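Local coordinates for protein L-ornithine N(5)-monooxygenase (PDB 3S5W) that hydroxylates the side-chain nitrogen of L-ornithine with FAD, NADPH and oxygen, the first step toward the siderophore pyoverdin, at residues V61-Q67 and Q143-E149. Residues are numbered along the deposited sequence; the frame is centred on the assembly and turned at random.
Sequences VLFLDKQ and QSRYGEE. With FAD (flavin-adenine dinucleotide), chain C; PO4 (phosphate ion), chain D.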
loop_
_atom_site.group_PDB
_atom_site.type_symbol
_atom_site.label_atom_id
_atom_site.label_comp_id
_atom_site.label_asym_id
_atom_site.label_seq_id
_atom_site.Cartn_x
_atom_site.Cartn_y
_atom_site.Cartn_z
ATOM N N VAL A 61 -24.140 -0.752 5.743
ATOM C CA VAL A 61 -22.708 -0.993 5.482
ATOM C C VAL A 61 -21.792 -0.558 6.644
ATOM O O VAL A 61 -22.014 0.481 7.257
ATOM C CB VAL A 61 -22.268 -0.330 4.113
ATOM C CG1 VAL A 61 -20.822 -0.593 3.808
ATOM C CG2 VAL A 61 -23.126 -0.843 2.952
ATOM N N LEU A 62 -20.778 -1.370 6.936
ATOM C CA LEU A 62 -19.711 -1.008 7.879
ATOM C C LEU A 62 -18.321 -1.267 7.297
ATOM O O LEU A 62 -18.090 -2.294 6.652
ATOM C CB LEU A 62 -19.804 -1.799 9.187
ATOM C CG LEU A 62 -20.952 -1.565 10.172
ATOM C CD1 LEU A 62 -20.751 -2.512 11.357
ATOM C CD2 LEU A 62 -20.980 -0.140 10.647
ATOM N N PHE A 63 -17.392 -0.358 7.575
ATOM C CA PHE A 63 -15.988 -0.604 7.243
ATOM C C PHE A 63 -15.183 -0.536 8.499
ATOM O O PHE A 63 -15.218 0.475 9.178
ATOM C CB PHE A 63 -15.484 0.434 6.232
ATOM C CG PHE A 63 -16.217 0.397 4.936
ATOM C CD1 PHE A 63 -15.851 -0.520 3.932
ATOM C CD2 PHE A 63 -17.294 1.258 4.714
ATOM C CE1 PHE A 63 -16.558 -0.567 2.742
ATOM C CE2 PHE A 63 -17.976 1.228 3.516
ATOM C CZ PHE A 63 -17.621 0.315 2.534
ATOM N N LEU A 64 -14.466 -1.609 8.813
ATOM C CA LEU A 64 -13.681 -1.703 10.042
ATOM C C LEU A 64 -12.206 -1.465 9.775
ATOM O O LEU A 64 -11.649 -2.060 8.845
ATOM C CB LEU A 64 -13.853 -3.092 10.692
ATOM C CG LEU A 64 -15.261 -3.692 10.874
ATOM C CD1 LEU A 64 -15.188 -4.957 11.749
ATOM C CD2 LEU A 64 -16.290 -2.719 11.408
ATOM N N ASP A 65 -11.578 -0.591 10.550
ATOM C CA ASP A 65 -10.159 -0.371 10.392
ATOM C C ASP A 65 -9.465 -0.468 11.723
ATOM O O ASP A 65 -9.889 0.143 12.700
ATOM C CB ASP A 65 -9.854 0.988 9.725
ATOM C CG ASP A 65 -8.451 1.031 9.107
ATOM O OD1 ASP A 65 -7.447 1.115 9.860
ATOM O OD2 ASP A 65 -8.343 0.962 7.860
ATOM N N LYS A 66 -8.376 -1.210 11.728
ATOM C CA LYS A 66 -7.593 -1.424 12.932
ATOM C C LYS A 66 -6.936 -0.164 13.490
ATOM O O LYS A 66 -6.603 -0.132 14.668
ATOM C CB LYS A 66 -6.590 -2.567 12.762
ATOM C CG LYS A 66 -5.436 -2.295 11.812
ATOM C CD LYS A 66 -4.520 -3.526 11.705
ATOM C CE LYS A 66 -3.298 -3.212 10.848
ATOM N NZ LYS A 66 -2.377 -4.389 10.795
ATOM N N GLN A 67 -6.728 0.863 12.658
ATOM C CA GLN A 67 -6.095 2.097 13.172
ATOM C C GLN A 67 -7.082 2.850 14.052
ATOM O O GLN A 67 -8.249 3.014 13.668
ATOM C CB GLN A 67 -5.639 3.020 12.039
ATOM C CG GLN A 67 -4.620 2.390 11.086
ATOM C CD GLN A 67 -4.114 3.432 10.088
ATOM O OE1 GLN A 67 -3.590 4.472 10.485
ATOM N NE2 GLN A 67 -4.324 3.184 8.814
ATOM N N GLN A 143 -20.691 4.829 8.892
ATOM C CA GLN A 143 -20.283 3.557 8.327
ATOM C C GLN A 143 -18.916 3.063 8.781
ATOM O O GLN A 143 -18.599 1.904 8.614
ATOM C CB GLN A 143 -20.354 3.600 6.803
ATOM C CG GLN A 143 -21.783 3.778 6.297
ATOM C CD GLN A 143 -21.896 3.858 4.812
ATOM O OE1 GLN A 143 -20.947 4.227 4.109
ATOM N NE2 GLN A 143 -23.077 3.512 4.304
ATOM N N SER A 144 -18.088 3.914 9.350
ATOM C CA SER A 144 -16.749 3.466 9.707
ATOM C C SER A 144 -16.673 3.049 11.178
ATOM O O SER A 144 -17.369 3.615 12.015
ATOM C CB SER A 144 -15.739 4.567 9.403
ATOM O OG SER A 144 -15.993 5.691 10.222
ATOM N N ARG A 145 -15.843 2.056 11.477
ATOM C CA ARG A 145 -15.508 1.709 12.849
ATOM C C ARG A 145 -14.010 1.637 12.961
ATOM O O ARG A 145 -13.411 0.664 12.503
ATOM C CB ARG A 145 -16.136 0.359 13.241
ATOM C CG ARG A 145 -17.662 0.331 13.112
ATOM C CD ARG A 145 -18.327 1.104 14.259
ATOM N NE ARG A 145 -19.777 1.000 14.174
ATOM C CZ ARG A 145 -20.582 1.832 13.501
ATOM N NH1 ARG A 145 -20.101 2.882 12.823
ATOM N NH2 ARG A 145 -21.896 1.608 13.505
ATOM N N TYR A 146 -13.407 2.651 13.572
ATOM C CA TYR A 146 -11.959 2.643 13.839
ATOM C C TYR A 146 -11.564 1.913 15.109
ATOM O O TYR A 146 -12.411 1.682 15.985
ATOM C CB TYR A 146 -11.404 4.055 13.858
ATOM C CG TYR A 146 -11.524 4.737 12.509
ATOM C CD1 TYR A 146 -10.665 4.379 11.440
ATOM C CD2 TYR A 146 -12.500 5.710 12.288
ATOM C CE1 TYR A 146 -10.778 5.002 10.186
ATOM C CE2 TYR A 146 -12.620 6.349 11.030
ATOM C CZ TYR A 146 -11.761 5.987 9.995
ATOM O OH TYR A 146 -11.889 6.623 8.792
ATOM N N GLY A 147 -10.283 1.554 15.197
ATOM C CA GLY A 147 -9.739 0.765 16.302
ATOM C C GLY A 147 -10.276 -0.669 16.395
ATOM O O GLY A 147 -10.365 -1.217 17.491
ATOM N N GLU A 148 -10.649 -1.264 15.263
ATOM C CA GLU A 148 -11.170 -2.624 15.225
ATOM C C GLU A 148 -10.392 -3.440 14.212
ATOM O O GLU A 148 -10.449 -3.152 13.002
ATOM C CB GLU A 148 -12.642 -2.624 14.827
ATOM C CG GLU A 148 -13.591 -2.023 15.873
ATOM C CD GLU A 148 -15.003 -2.568 15.757
ATOM O OE1 GLU A 148 -15.158 -3.740 15.351
ATOM O OE2 GLU A 148 -15.962 -1.828 16.059
ATOM N N GLU A 149 -9.673 -4.443 14.710
ATOM C CA GLU A 149 -8.945 -5.380 13.862
ATOM C C GLU A 149 -9.808 -6.609 13.607
ATOM O O GLU A 149 -10.228 -7.273 14.575
ATOM C CB GLU A 149 -7.622 -5.775 14.521
ATOM C CG GLU A 149 -6.809 -6.786 13.708
ATOM C CD GLU A 149 -5.506 -7.196 14.355
ATOM O OE1 GLU A 149 -5.233 -6.806 15.509
ATOM O OE2 GLU A 149 -4.746 -7.941 13.706
HETATM P PA FAD C . -4.309 0.478 2.454
HETATM O O1A FAD C . -3.062 -0.248 2.793
HETATM O O2A FAD C . -4.139 1.980 2.166
HETATM O O5B FAD C . -5.380 0.328 3.667
HETATM C C5B FAD C . -5.566 -0.930 4.272
HETATM C C4B FAD C . -6.266 -0.624 5.584
HETATM O O4B FAD C . -6.600 -1.850 6.176
HETATM C C3B FAD C . -5.320 0.082 6.551
HETATM O O3B FAD C . -5.872 1.323 6.943
HETATM C C2B FAD C . -5.180 -0.888 7.731
HETATM O O2B FAD C . -5.239 -0.224 8.988
HETATM C C1B FAD C . -6.401 -1.744 7.578
HETATM N N9A FAD C . -6.271 -3.123 8.034
HETATM C C8A FAD C . -5.294 -4.055 7.697
HETATM N N7A FAD C . -5.627 -5.235 8.299
HETATM C C5A FAD C . -6.795 -5.054 8.972
HETATM C C6A FAD C . -7.574 -5.913 9.747
HETATM N N6A FAD C . -7.344 -7.237 9.738
HETATM N N1A FAD C . -8.736 -5.408 10.325
HETATM C C2A FAD C . -9.147 -4.103 10.145
HETATM N N3A FAD C . -8.374 -3.244 9.371
HETATM C C4A FAD C . -7.218 -3.727 8.802
HETATM N N1 FAD C . -0.183 4.414 -4.572
HETATM C C2 FAD C . -0.313 5.436 -5.502
HETATM O O2 FAD C . -1.102 5.330 -6.427
HETATM N N3 FAD C . 0.445 6.584 -5.399
HETATM C C4 FAD C . 1.337 6.759 -4.370
HETATM O O4 FAD C . 1.965 7.829 -4.292
HETATM C C4X FAD C . 1.488 5.721 -3.431
HETATM N N5 FAD C . 2.396 5.857 -2.390
HETATM C C5X FAD C . 2.552 4.830 -1.473
HETATM C C6 FAD C . 3.474 4.981 -0.427
HETATM C C7 FAD C . 3.655 3.970 0.508
HETATM C C7M FAD C . 4.671 4.199 1.598
HETATM C C8 FAD C . 2.930 2.790 0.380
HETATM C C8M FAD C . 3.071 1.657 1.355
HETATM C C9 FAD C . 2.012 2.630 -0.653
HETATM C C9A FAD C . 1.795 3.654 -1.584
HETATM N N10 FAD C . 0.878 3.511 -2.633
HETATM C C10 FAD C . 0.745 4.539 -3.560
HETATM C "C1'" FAD C . 0.086 2.257 -2.839
HETATM C "C2'" FAD C . -1.051 2.045 -1.818
HETATM O "O2'" FAD C . -1.209 0.623 -1.776
HETATM C "C3'" FAD C . -2.326 2.704 -2.323
HETATM O "O3'" FAD C . -2.148 4.117 -2.548
HETATM C "C4'" FAD C . -3.489 2.553 -1.310
HETATM O "O4'" FAD C . -3.035 2.928 -0.015
HETATM C "C5'" FAD C . -4.167 1.158 -1.308
HETATM O "O5'" FAD C . -5.398 1.295 -0.622
HETATM P P FAD C . -6.090 0.087 0.202
HETATM O O1P FAD C . -7.273 0.713 0.899
HETATM O O2P FAD C . -6.350 -1.021 -0.782
HETATM O O3P FAD C . -4.966 -0.341 1.250
HETATM P P PO4 D . -22.095 -1.486 15.628
HETATM O O1 PO4 D . -22.894 -0.732 14.589
HETATM O O2 PO4 D . -22.027 -2.928 15.176
HETATM O O3 PO4 D . -22.797 -1.354 16.965
HETATM O O4 PO4 D . -20.696 -0.924 15.803
HETATM O O HOH W 1 -24.870 1.927 6.027
#
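Phe63 opens the parallel pairing of strands 61-65 and 144-146: its N donates to Gln143 O at 2.8 Å, its O accepts from Arg145 N, and Asp65 N then donates to Arg145 O. One water accepts from both Val61 N and Gln143 NE2, joining the start of the two segments. Between strands 144-146 and 148-158 the chain turns at Gly147, whose positive phi (66°) suits glycine. Here Glu148 N reaches Asp65 O at 3.0 Å and Gly147 N reaches Gln67 O at 2.9 Å, each donor standing above the carbonyl plane.

With CG anti to the backbone N (chi1 -160°), the Asp65 carboxylate meets the FAD ribose: OD1 accepts from O2B and OD2 from O3B, both at 2.7 Å. OD1 also spends its anti lone pair on Gln67 N, an Asx turn, while OD2 accepts from Phe38 N. Gln67 NE2 adds a bond to O3B, and its OE1 is held by Arg71 N.

On the side of Leu62 and Leu64, Leu62 CD2 lies over the centre of the Arg145 guanidinium, 3.4 Å above its plane. NE and NH2 grip a phosphate, probably from the crystallisation liquor and shared with Arg179, while NH1 turns back to Ser144 O and Glu142 O. Glu148 OE1 forms a salt bridge with Arg179 NH1 and a hydrogen bond with Ser169 OG.

The acidic grip on both ribose hydroxyls, as in other Rossmann-type FAD domains, is consistent with this strand end helping to position the adenosine ribose of the cofactor.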